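Local coordinates for protein glutathione peroxidase (Schistosoma mansoni, PDB 2V1M) that reduces hydrogen peroxide with glutathione, giving glutathione disulfide and water, as a selenocysteine-type peroxidase of the thioredoxin fold, at residues 9-14 against 115-120; 27-32 against 64-69; 48-53 against 92-97; 54-59 against 154-159. One frame throughout, in Å; residues are numbered along the deposited sequence. Where two conformers were deposited one is given.

Interaction 1: 9-14 against 115-120; sequences NSIYEF and YKFLKS
Phe117, on helix 113-121, drives its ring into a hollow formed by the N-terminal turn of residues 9-14, and so joins this helix of the thioredoxin-fold domain to the chain leading into strand 15-17. Backbone forms much of the hollow: Phe117 CZ lies 3.5 Å from Ser10 N, and the carbonyl oxygen of Ser10 sits over one ring face, 3.8 Å above its plane and displaced toward the rim. In Phe117, CG anti to the backbone N (chi1 176°) places the ring against Ser10 and Phe14. Phe14 supplies another wall. The two rings are inclined by 44° with centroids 5.4 Å apart, a geometry that is neither a stack nor a T-shaped pair, and the far corner of the Phe14 ring fits against the stem of Phe117, CZ to CB 3.5 Å. Beyond the contact, Phe14 also meets Trp8 edge-to-face, while Pro145 of strand 145-149 touches Phe117. Within the turn, Ser10 OG accepts from Tyr12 N at 3.0 Å, an ST turn. The remaining bump is the methyl branch of Ile11, whose CG2 stands 3.9 Å from Phe117 CE2 and 4.2 Å from Leu118 CD2.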
# COMPACT_ATOMS: atom_id res chain seq x y z
N ASN A 9 12.86 -11.75 5.37
CA ASN A 9 13.81 -10.70 5.67
C ASN A 9 13.50 -9.39 4.92
O ASN A 9 14.13 -8.38 5.26
CB ASN A 9 15.26 -11.13 5.33
CG ASN A 9 15.90 -12.15 6.35
OD1 ASN A 9 15.47 -12.27 7.48
ND2 ASN A 9 16.95 -12.88 5.89
N SER A 10 12.59 -9.38 3.95
CA SER A 10 12.31 -8.15 3.22
C SER A 10 10.98 -8.37 2.52
O SER A 10 10.46 -9.53 2.44
CB SER A 10 13.38 -7.84 2.15
OG SER A 10 13.21 -8.68 1.03
N ILE A 11 10.40 -7.31 1.92
CA ILE A 11 9.17 -7.48 1.19
C ILE A 11 9.39 -8.29 -0.09
O ILE A 11 8.40 -8.77 -0.67
CB ILE A 11 8.50 -6.13 0.84
CG1 ILE A 11 9.34 -5.28 -0.13
CG2 ILE A 11 8.03 -5.39 2.09
CD1 ILE A 11 8.53 -4.23 -0.90
N TYR A 12 10.63 -8.44 -0.56
CA TYR A 12 10.87 -9.07 -1.86
C TYR A 12 10.54 -10.56 -1.86
O TYR A 12 10.38 -11.15 -2.93
CB TYR A 12 12.34 -8.90 -2.26
CG TYR A 12 12.83 -7.50 -2.19
CD1 TYR A 12 12.03 -6.46 -2.62
CD2 TYR A 12 14.14 -7.22 -1.72
CE1 TYR A 12 12.51 -5.15 -2.57
CE2 TYR A 12 14.63 -5.93 -1.69
CZ TYR A 12 13.83 -4.91 -2.10
OH TYR A 12 14.36 -3.62 -2.07
N GLU A 13 10.40 -11.14 -0.66
CA GLU A 13 10.12 -12.57 -0.57
C GLU A 13 8.70 -12.93 -0.98
O GLU A 13 8.43 -14.12 -1.20
CB GLU A 13 10.39 -13.06 0.84
CG GLU A 13 11.88 -12.99 1.14
CD GLU A 13 12.25 -13.40 2.51
OE1 GLU A 13 11.31 -13.71 3.28
OE2 GLU A 13 13.45 -13.42 2.88
N PHE A 14 7.79 -11.95 -1.04
CA PHE A 14 6.36 -12.23 -1.20
C PHE A 14 5.91 -12.09 -2.64
O PHE A 14 6.45 -11.28 -3.41
CB PHE A 14 5.51 -11.31 -0.30
CG PHE A 14 5.94 -11.42 1.10
CD1 PHE A 14 5.67 -12.59 1.84
CD2 PHE A 14 6.75 -10.43 1.68
CE1 PHE A 14 6.17 -12.77 3.12
CE2 PHE A 14 7.27 -10.61 2.95
CZ PHE A 14 7.01 -11.76 3.66
N TYR A 115 1.30 -8.67 4.62
CA TYR A 115 0.83 -7.89 5.76
C TYR A 115 1.22 -8.49 7.08
O TYR A 115 1.51 -7.74 8.03
CB TYR A 115 -0.68 -7.60 5.65
CG TYR A 115 -0.93 -6.35 4.83
CD1 TYR A 115 -1.23 -5.14 5.43
CD2 TYR A 115 -0.98 -6.44 3.45
CE1 TYR A 115 -1.52 -3.99 4.64
CE2 TYR A 115 -1.28 -5.32 2.65
CZ TYR A 115 -1.54 -4.10 3.27
OH TYR A 115 -1.81 -2.96 2.53
N LYS A 116 1.27 -9.82 7.19
CA LYS A 116 1.87 -10.41 8.39
C LYS A 116 3.28 -9.88 8.58
O LYS A 116 3.69 -9.49 9.69
CB LYS A 116 1.85 -11.94 8.32
CG LYS A 116 0.42 -12.50 8.27
CD LYS A 116 0.42 -14.05 8.35
CE LYS A 116 -1.00 -14.57 8.38
NZ LYS A 116 -1.01 -16.06 8.58
N PHE A 117 4.04 -9.83 7.50
CA PHE A 117 5.41 -9.32 7.55
C PHE A 117 5.45 -7.84 7.92
O PHE A 117 6.24 -7.42 8.81
CB PHE A 117 6.11 -9.57 6.20
CG PHE A 117 7.49 -9.00 6.14
CD1 PHE A 117 8.56 -9.60 6.85
CD2 PHE A 117 7.76 -7.85 5.39
CE1 PHE A 117 9.83 -9.08 6.78
CE2 PHE A 117 9.06 -7.33 5.32
CZ PHE A 117 10.09 -7.96 6.01
N LEU A 118 4.68 -7.00 7.23
CA LEU A 118 4.69 -5.56 7.51
C LEU A 118 4.40 -5.31 9.00
O LEU A 118 5.11 -4.55 9.66
CB LEU A 118 3.66 -4.85 6.65
CG LEU A 118 3.98 -4.81 5.14
CD1 LEU A 118 2.77 -4.24 4.40
CD2 LEU A 118 5.23 -3.96 4.86
N LYS A 119 3.35 -5.94 9.50
CA LYS A 119 2.96 -5.76 10.91
C LYS A 119 4.01 -6.32 11.87
O LYS A 119 4.13 -5.82 12.99
CB LYS A 119 1.60 -6.40 11.18
CG LYS A 119 0.43 -5.71 10.48
CD LYS A 119 -0.91 -6.26 10.93
CE LYS A 119 -1.11 -7.71 10.56
NZ LYS A 119 -2.39 -8.20 11.10
N SER A 120 4.78 -7.32 11.43
CA SER A 120 5.84 -7.87 12.29
C SER A 120 7.03 -6.91 12.40
O SER A 120 7.88 -7.07 13.31
CB SER A 120 6.34 -9.22 11.78
OG SER A 120 7.22 -9.10 10.69

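Interaction 2: 27-32 against 64-69; sequences EKYRGH and GLRILA
His32 and Arg66 lie against one another face to face, though not squarely: the imidazole and guanidinium planes are inclined by 30°. Arg66 CZ sits 3.7 Å above the His32 ring plane, offset toward the rim, and the shortest approach is 3.3 Å from Arg66 NH2 to His32 CE1. The arginine reaches this place because its chain folds back at chi2 (-67°), laying the guanidinium beside the start of its own strand. There NH1 donates to Leu65 O over 2.9 Å from well above the carbonyl plane, and also to Val61 O, just past the end of helix 46-60, two bonds that hold NH1 in place. The stem of His32 presses on the same corner, with CB 3.3 Å from Gly64 O. Gly64, at positive phi, is the C-prime residue of the Schellman motif that ends helix 46-60, so the contact lies where the beta-alpha-beta crossover from strand 33-39 re-enters the sheet as strand 65-71. Tyr29 contributes the third large surface. Leu68 approaches one face of its ring, CD1 lying 4.1 Å from the centroid and 17° off the normal, a CH-pi contact, while Lys28 CG occupies the opposite face. Arg66 CG adjoins the ring edge in plane, and CB of the same arginine is 3.7 Å from Tyr29 CD1. The phenol oxygen of Tyr29 is hydrogen-bonded to Asp99 OD2 on strand 99-100.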
# COMPACT_ATOMS: atom_id res chain seq x y z
N GLU A 27 9.94 -8.90 -5.67
CA GLU A 27 11.28 -8.67 -6.24
C GLU A 27 11.27 -7.54 -7.27
O GLU A 27 12.29 -6.87 -7.45
CB GLU A 27 11.78 -9.95 -6.92
CG GLU A 27 12.28 -11.02 -5.95
CD GLU A 27 13.70 -10.73 -5.48
OE1 GLU A 27 14.36 -9.89 -6.13
OE2 GLU A 27 14.11 -11.31 -4.46
N LYS A 28 10.14 -7.34 -7.95
CA LYS A 28 9.93 -6.23 -8.90
C LYS A 28 10.37 -4.88 -8.32
O LYS A 28 10.82 -3.99 -9.06
CB LYS A 28 8.39 -6.15 -9.31
CG LYS A 28 7.97 -4.97 -10.16
CD LYS A 28 6.50 -5.09 -10.57
CE LYS A 28 5.98 -3.85 -11.27
NZ LYS A 28 4.70 -4.06 -11.97
N TYR A 29 10.22 -4.71 -7.01
CA TYR A 29 10.40 -3.42 -6.34
C TYR A 29 11.78 -3.23 -5.72
O TYR A 29 12.03 -2.22 -5.05
CB TYR A 29 9.28 -3.23 -5.30
CG TYR A 29 7.92 -3.21 -5.97
CD1 TYR A 29 7.52 -2.11 -6.70
CD2 TYR A 29 7.09 -4.32 -5.94
CE1 TYR A 29 6.30 -2.12 -7.38
CE2 TYR A 29 5.86 -4.35 -6.62
CZ TYR A 29 5.48 -3.24 -7.34
OH TYR A 29 4.27 -3.30 -7.99
N ARG A 30 12.70 -4.16 -5.98
CA ARG A 30 14.06 -4.03 -5.43
C ARG A 30 14.67 -2.69 -5.84
O ARG A 30 14.64 -2.31 -7.02
CB ARG A 30 14.96 -5.15 -5.94
CG ARG A 30 16.20 -5.35 -5.10
CD ARG A 30 16.93 -6.64 -5.46
NE ARG A 30 16.36 -7.90 -4.91
CZ ARG A 30 16.68 -8.41 -3.73
NH1 ARG A 30 17.48 -7.74 -2.93
NH2 ARG A 30 16.16 -9.58 -3.31
N GLY A 31 15.22 -1.99 -4.87
CA GLY A 31 15.91 -0.74 -5.13
C GLY A 31 15.03 0.50 -5.16
O GLY A 31 15.56 1.59 -5.29
N HIS A 32 13.72 0.33 -5.03
CA HIS A 32 12.75 1.45 -5.01
C HIS A 32 12.15 1.61 -3.64
O HIS A 32 11.98 0.64 -2.91
CB HIS A 32 11.67 1.20 -6.07
CG HIS A 32 12.23 1.34 -7.47
ND1 HIS A 32 11.81 0.58 -8.55
CD2 HIS A 32 13.20 2.15 -7.95
CE1 HIS A 32 12.50 0.93 -9.63
NE2 HIS A 32 13.34 1.89 -9.30
N GLY A 64 12.00 7.25 -7.94
CA GLY A 64 12.11 5.90 -7.35
C GLY A 64 11.00 5.48 -6.39
O GLY A 64 11.14 4.44 -5.75
N LEU A 65 9.92 6.27 -6.25
CA LEU A 65 8.81 5.86 -5.42
C LEU A 65 7.88 4.91 -6.17
O LEU A 65 7.50 5.21 -7.33
CB LEU A 65 7.99 7.07 -4.97
CG LEU A 65 6.76 6.71 -4.11
CD1 LEU A 65 7.15 6.12 -2.77
CD2 LEU A 65 5.92 7.97 -3.91
N ARG A 66 7.47 3.83 -5.51
CA ARG A 66 6.42 2.94 -6.02
C ARG A 66 5.33 2.85 -4.96
O ARG A 66 5.58 2.49 -3.82
CB ARG A 66 7.00 1.55 -6.34
CG ARG A 66 8.10 1.61 -7.44
CD ARG A 66 7.53 2.02 -8.78
NE ARG A 66 8.58 2.02 -9.80
CZ ARG A 66 9.38 3.05 -10.06
NH1 ARG A 66 9.34 4.17 -9.32
NH2 ARG A 66 10.29 2.96 -11.04
N ILE A 67 4.11 3.16 -5.35
CA ILE A 67 2.95 3.04 -4.48
C ILE A 67 2.21 1.77 -4.84
O ILE A 67 1.93 1.52 -6.04
CB ILE A 67 2.03 4.30 -4.61
CG1 ILE A 67 2.82 5.54 -4.18
CG2 ILE A 67 0.74 4.10 -3.80
CD1 ILE A 67 2.08 6.85 -4.50
N LEU A 68 1.91 0.95 -3.82
CA LEU A 68 1.24 -0.33 -3.99
C LEU A 68 -0.06 -0.27 -3.20
O LEU A 68 -0.02 -0.04 -1.98
CB LEU A 68 2.09 -1.49 -3.47
CG LEU A 68 3.37 -1.87 -4.18
CD1 LEU A 68 4.43 -0.87 -4.11
CD2 LEU A 68 3.82 -3.21 -3.63
N ALA A 69 -1.19 -0.50 -3.87
CA ALA A 69 -2.51 -0.39 -3.22
C ALA A 69 -3.20 -1.75 -3.21
O ALA A 69 -3.45 -2.36 -4.28
CB ALA A 69 -3.37 0.62 -3.96

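Interaction 3: 48-53 against 92-97; sequences KNYRQL and EKYGVQ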
# COMPACT_ATOMS: atom_id res chain seq x y z
N LYS A 48 -9.78 11.59 -0.78
CA LYS A 48 -8.56 12.33 -0.43
C LYS A 48 -7.32 11.44 -0.52
O LYS A 48 -6.26 11.87 -0.98
CB LYS A 48 -8.68 13.05 0.91
CG LYS A 48 -8.79 12.26 2.15
CD LYS A 48 -9.07 13.27 3.28
CE LYS A 48 -9.39 12.57 4.56
NZ LYS A 48 -9.66 13.54 5.65
N ASN A 49 -7.47 10.18 -0.07
CA ASN A 49 -6.30 9.27 -0.15
C ASN A 49 -5.92 9.01 -1.61
O ASN A 49 -4.74 9.12 -1.97
CB ASN A 49 -6.53 7.96 0.59
CG ASN A 49 -6.25 8.11 2.06
OD1 ASN A 49 -5.11 7.92 2.50
ND2 ASN A 49 -7.28 8.43 2.83
N TYR A 50 -6.89 8.60 -2.45
CA TYR A 50 -6.53 8.32 -3.85
C TYR A 50 -6.01 9.56 -4.57
O TYR A 50 -5.06 9.47 -5.34
CB TYR A 50 -7.74 7.74 -4.58
CG TYR A 50 -7.80 6.23 -4.48
CD1 TYR A 50 -7.02 5.39 -5.28
CD2 TYR A 50 -8.67 5.64 -3.54
CE1 TYR A 50 -7.10 4.00 -5.15
CE2 TYR A 50 -8.74 4.24 -3.38
CZ TYR A 50 -7.95 3.43 -4.19
OH TYR A 50 -8.03 2.08 -4.00
N ARG A 51 -6.62 10.73 -4.34
CA ARG A 51 -6.15 11.95 -5.03
C ARG A 51 -4.71 12.23 -4.63
O ARG A 51 -3.85 12.51 -5.49
CB ARG A 51 -7.04 13.16 -4.70
CG ARG A 51 -8.45 13.12 -5.21
CD ARG A 51 -8.61 13.53 -6.63
NE ARG A 51 -10.02 13.51 -6.98
CZ ARG A 51 -10.53 13.13 -8.13
NH1 ARG A 51 -9.72 12.78 -9.14
NH2 ARG A 51 -11.86 13.13 -8.24
N GLN A 52 -4.42 12.21 -3.33
CA GLN A 52 -3.07 12.55 -2.90
C GLN A 52 -2.07 11.48 -3.36
O GLN A 52 -0.94 11.82 -3.72
CB GLN A 52 -2.99 12.72 -1.39
CG GLN A 52 -3.75 13.98 -0.93
CD GLN A 52 -3.49 14.33 0.52
OE1 GLN A 52 -2.66 13.74 1.20
NE2 GLN A 52 -4.20 15.33 1.00
N LEU A 53 -2.45 10.20 -3.28
CA LEU A 53 -1.54 9.15 -3.77
C LEU A 53 -1.20 9.32 -5.25
O LEU A 53 -0.07 9.11 -5.67
CB LEU A 53 -2.08 7.75 -3.46
CG LEU A 53 -2.13 7.41 -1.98
CD1 LEU A 53 -3.00 6.14 -1.80
CD2 LEU A 53 -0.71 7.14 -1.43
N GLU A 92 -11.02 5.47 -13.60
CA GLU A 92 -11.85 6.50 -14.19
C GLU A 92 -12.01 7.71 -13.30
O GLU A 92 -12.10 8.85 -13.83
CB GLU A 92 -13.20 5.92 -14.62
CG GLU A 92 -13.02 4.89 -15.76
CD GLU A 92 -14.30 4.43 -16.40
OE1 GLU A 92 -15.39 4.82 -15.95
OE2 GLU A 92 -14.20 3.64 -17.35
N LYS A 93 -12.07 7.53 -11.99
CA LYS A 93 -12.32 8.66 -11.11
C LYS A 93 -11.05 9.44 -10.80
O LYS A 93 -11.07 10.67 -10.70
CB LYS A 93 -13.02 8.25 -9.81
CG LYS A 93 -13.50 9.44 -8.99
CD LYS A 93 -14.38 9.05 -7.81
CE LYS A 93 -14.83 10.35 -7.12
NZ LYS A 93 -15.73 10.06 -5.96
N TYR A 94 -9.94 8.72 -10.58
CA TYR A 94 -8.72 9.37 -10.08
C TYR A 94 -7.58 9.31 -11.08
O TYR A 94 -6.53 9.94 -10.86
CB TYR A 94 -8.26 8.73 -8.76
CG TYR A 94 -9.36 8.62 -7.73
CD1 TYR A 94 -9.93 9.73 -7.15
CD2 TYR A 94 -9.78 7.35 -7.31
CE1 TYR A 94 -10.96 9.59 -6.20
CE2 TYR A 94 -10.76 7.18 -6.38
CZ TYR A 94 -11.36 8.29 -5.83
OH TYR A 94 -12.32 8.07 -4.88
N GLY A 95 -7.71 8.52 -12.14
CA GLY A 95 -6.59 8.34 -13.06
C GLY A 95 -5.39 7.66 -12.40
O GLY A 95 -4.24 7.96 -12.73
N VAL A 96 -5.66 6.68 -11.52
CA VAL A 96 -4.59 5.99 -10.83
C VAL A 96 -3.58 5.40 -11.83
O VAL A 96 -3.96 4.58 -12.70
CB VAL A 96 -5.15 4.85 -9.97
CG1 VAL A 96 -4.05 3.93 -9.46
CG2 VAL A 96 -5.94 5.45 -8.80
N GLN A 97 -2.31 5.76 -11.62
CA GLN A 97 -1.20 5.21 -12.44
C GLN A 97 -0.27 4.34 -11.64
O GLN A 97 0.62 3.71 -12.22
CB GLN A 97 -0.43 6.34 -13.11
CG GLN A 97 -1.22 7.07 -14.15
CD GLN A 97 -0.43 8.23 -14.67
OE1 GLN A 97 -0.09 9.15 -13.92
NE2 GLN A 97 -0.04 8.18 -15.95
O HOH W 1 -6.83 12.30 -9.47
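Arg51 NH1 is the polar atom on which this contact turns, for it donates both to Lys93 O directly and to a water that in turn donates to Tyr94 O. The direct bond is 3.0 Å from Arg51 NH1 to Lys93 O but bent, with an N-H...O angle of 133° and the oxygen lying out of the guanidinium plane. The water fits better, in that plane and 2.9 Å from Arg51 NH1. Two carbonyls at the end of helix 83-94 are thereby tied to one arginine, whose charge would probably be favoured by that helix end. A bend at chi2 (-82°) brings the guanidinium to the edge of the Tyr94 ring, with CD1 centred under its face at 3.5 Å from the plane. Since the two planes stand 77° apart, the group meets the ring's rim and not its pi face.

The faces of Tyr94 are taken otherwise. Tyr50 CB lies over one of them, 3.5 Å from the centroid, a CH-pi contact; Lys93 CG occupies the other. The rings of Tyr50 and Tyr94 are nearly parallel but slid so far apart that they barely overlap. Val96 CG2 adds 3.7 Å packing against Tyr50 CD1. At its polar end Tyr94 is bonded through OH to Asp47 OD1, which also forms a salt bridge with Lys93 NZ. Gly95 leaves the helix with positive phi, and helix 83-94, which is added to the thioredoxin core between strand 65-71 and helix 113-121, docks by its C-terminus on core helix 46-60.

Interaction 4: 54-59 against 154-159; sequences QEMHTR and APYDIE
Arg59 and Glu159 make the salt bridge of this contact, with Arg59 NH2 donating to Glu159 OE2 over 2.9 Å at a near-straight 159°. The oxygen lies close to the guanidinium plane and is met on its syn side, though the donor stands well out of the carboxylate plane. Guanidinium and carboxylate are turned 83° against each other, so this is a single-pronged, crossed bridge and not a parallel two-bond pairing. A bend at chi3 turns the arginine's otherwise extended chain toward the acid.

The apolar packing centres on Met56, which was modelled in two conformers; the contacts given here belong to one of them and may not hold for the other. In this conformer the sulfur lies 3.6 Å from Pro155 CB, and Met56 CG meets the edge of the Tyr156 ring, in its plane, CG to CD1 3.8 Å.

The same side chain also comes close to polar atoms: a second bend at chi3 carries Met56 CE to 3.3 Å from Pro155 O, and CG approaches Glu159 OE1.

A Met-aromatic contact, subject to the same reserve, accompanies this packing: Met56 SD is 5.2 Å from the Tyr156 ring centroid and 82° off its normal, hence at the edge and not over a face. The approach of Glu55 to the Tyr156 hydroxyl is doubtful, because the glutamate was modelled in two conformers and the given one is too close for a real bond.

Pro155 also touches Asn49, Gln52 and Leu53, and Gln52 OE1 accepts from Tyr156 N, so the turn between strand 145-149 and helix 159-167 is seated along the side of helix 46-60.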
# COMPACT_ATOMS: atom_id res chain seq x y z
N GLN A 54 -2.21 9.64 -6.06
CA GLN A 54 -1.95 9.82 -7.50
C GLN A 54 -1.04 11.04 -7.74
O GLN A 54 -0.16 10.99 -8.63
CB GLN A 54 -3.28 9.93 -8.26
CG GLN A 54 -3.09 10.26 -9.73
CD GLN A 54 -2.19 9.35 -10.49
OE1 GLN A 54 -1.99 8.17 -10.14
NE2 GLN A 54 -1.62 9.90 -11.59
N GLU A 55 -1.25 12.12 -6.99
CA GLU A 55 -0.34 13.27 -7.08
C GLU A 55 1.08 12.89 -6.65
O GLU A 55 2.07 13.34 -7.26
CB GLU A 55 -0.87 14.44 -6.24
CG GLU A 55 -2.12 15.10 -6.82
CD GLU A 55 -3.19 15.54 -5.78
OE1 GLU A 55 -2.90 15.66 -4.58
OE2 GLU A 55 -4.37 15.76 -6.18
N MET A 56 1.20 12.12 -5.58
CA MET A 56 2.54 11.75 -5.15
C MET A 56 3.22 10.80 -6.11
O MET A 56 4.42 10.95 -6.35
CB MET A 56 2.50 11.16 -3.76
CG MET A 56 2.09 12.15 -2.70
SD MET A 56 1.75 11.42 -1.09
CE MET A 56 3.42 10.91 -0.64
N HIS A 57 2.47 9.86 -6.68
CA HIS A 57 3.01 9.02 -7.75
C HIS A 57 3.56 9.91 -8.86
O HIS A 57 4.68 9.73 -9.35
CB HIS A 57 1.89 8.15 -8.32
CG HIS A 57 2.30 7.46 -9.58
ND1 HIS A 57 2.97 6.25 -9.56
CD2 HIS A 57 2.14 7.83 -10.88
CE1 HIS A 57 3.19 5.92 -10.83
NE2 HIS A 57 2.72 6.85 -11.63
N THR A 58 2.75 10.87 -9.31
CA THR A 58 3.16 11.69 -10.44
C THR A 58 4.42 12.52 -10.11
O THR A 58 5.29 12.72 -10.96
CB THR A 58 1.97 12.51 -10.93
OG1 THR A 58 0.96 11.59 -11.41
CG2 THR A 58 2.36 13.44 -12.06
N ARG A 59 4.51 13.01 -8.87
CA ARG A 59 5.67 13.80 -8.47
C ARG A 59 6.94 12.94 -8.33
O ARG A 59 8.05 13.42 -8.63
CB ARG A 59 5.38 14.56 -7.15
CG ARG A 59 6.50 15.47 -6.70
CD ARG A 59 6.17 16.18 -5.41
NE ARG A 59 5.46 17.43 -5.68
CZ ARG A 59 5.19 18.35 -4.76
NH1 ARG A 59 4.54 19.45 -5.12
NH2 ARG A 59 5.54 18.17 -3.49
N ALA A 154 -2.65 11.90 6.22
CA ALA A 154 -2.72 12.28 4.83
C ALA A 154 -1.49 11.76 4.09
O ALA A 154 -0.38 11.94 4.58
CB ALA A 154 -2.77 13.81 4.72
N PRO A 155 -1.67 11.19 2.87
CA PRO A 155 -0.47 10.76 2.13
C PRO A 155 0.56 11.86 2.00
O PRO A 155 1.76 11.61 2.10
CB PRO A 155 -1.05 10.30 0.79
CG PRO A 155 -2.45 9.75 1.17
CD PRO A 155 -2.94 10.72 2.25
N TYR A 156 0.13 13.10 1.77
CA TYR A 156 1.09 14.20 1.63
C TYR A 156 2.00 14.34 2.83
O TYR A 156 3.15 14.80 2.68
CB TYR A 156 0.35 15.52 1.39
CG TYR A 156 -0.23 15.72 0.04
CD1 TYR A 156 0.10 14.90 -1.03
CD2 TYR A 156 -1.09 16.78 -0.19
CE1 TYR A 156 -0.39 15.13 -2.30
CE2 TYR A 156 -1.62 17.02 -1.46
CZ TYR A 156 -1.25 16.18 -2.50
OH TYR A 156 -1.77 16.43 -3.74
N ASP A 157 1.52 14.01 4.01
CA ASP A 157 2.35 14.14 5.21
C ASP A 157 3.44 13.09 5.32
O ASP A 157 4.29 13.17 6.22
CB ASP A 157 1.47 14.15 6.44
CG ASP A 157 0.62 15.43 6.52
OD1 ASP A 157 0.96 16.43 5.86
OD2 ASP A 157 -0.32 15.47 7.30
N ILE A 158 3.45 12.13 4.40
CA ILE A 158 4.48 11.09 4.35
C ILE A 158 5.61 11.49 3.37
O ILE A 158 6.67 10.86 3.33
CB ILE A 158 3.82 9.74 3.94
CG1 ILE A 158 2.70 9.40 4.92
CG2 ILE A 158 4.84 8.59 3.88
CD1 ILE A 158 1.86 8.22 4.50
N GLU A 159 5.40 12.56 2.61
CA GLU A 159 6.34 12.88 1.53
C GLU A 159 7.75 13.19 2.06
O GLU A 159 8.72 12.79 1.43
CB GLU A 159 5.79 14.05 0.73
CG GLU A 159 6.51 14.25 -0.56
CD GLU A 159 5.67 14.91 -1.64
OE1 GLU A 159 4.43 14.73 -1.70
OE2 GLU A 159 6.30 15.62 -2.44

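Interactions 3 and 4 both use helix 46-60, their centres about 10 Å apart, and are joined by a probable hydrogen bond from Gln97 N to Gln54 OE1 at 2.8 Å. Interaction 2 meets them through strand 65-71, where Ile67 CD1 packs 3.3 Å from Leu53 O and 3.7 Å from His57 N. Interaction 1 lies on the other side of the chain's centre from 3 and 4 but touches interaction 2 through Tyr12 and Gly31. Position 43, the active site by similarity, carries in this structure a changed residue, a cysteine oxidised to cysteinesulfonic acid, and precedes helix 46-60 and thus the helix shared by interactions 3 and 4.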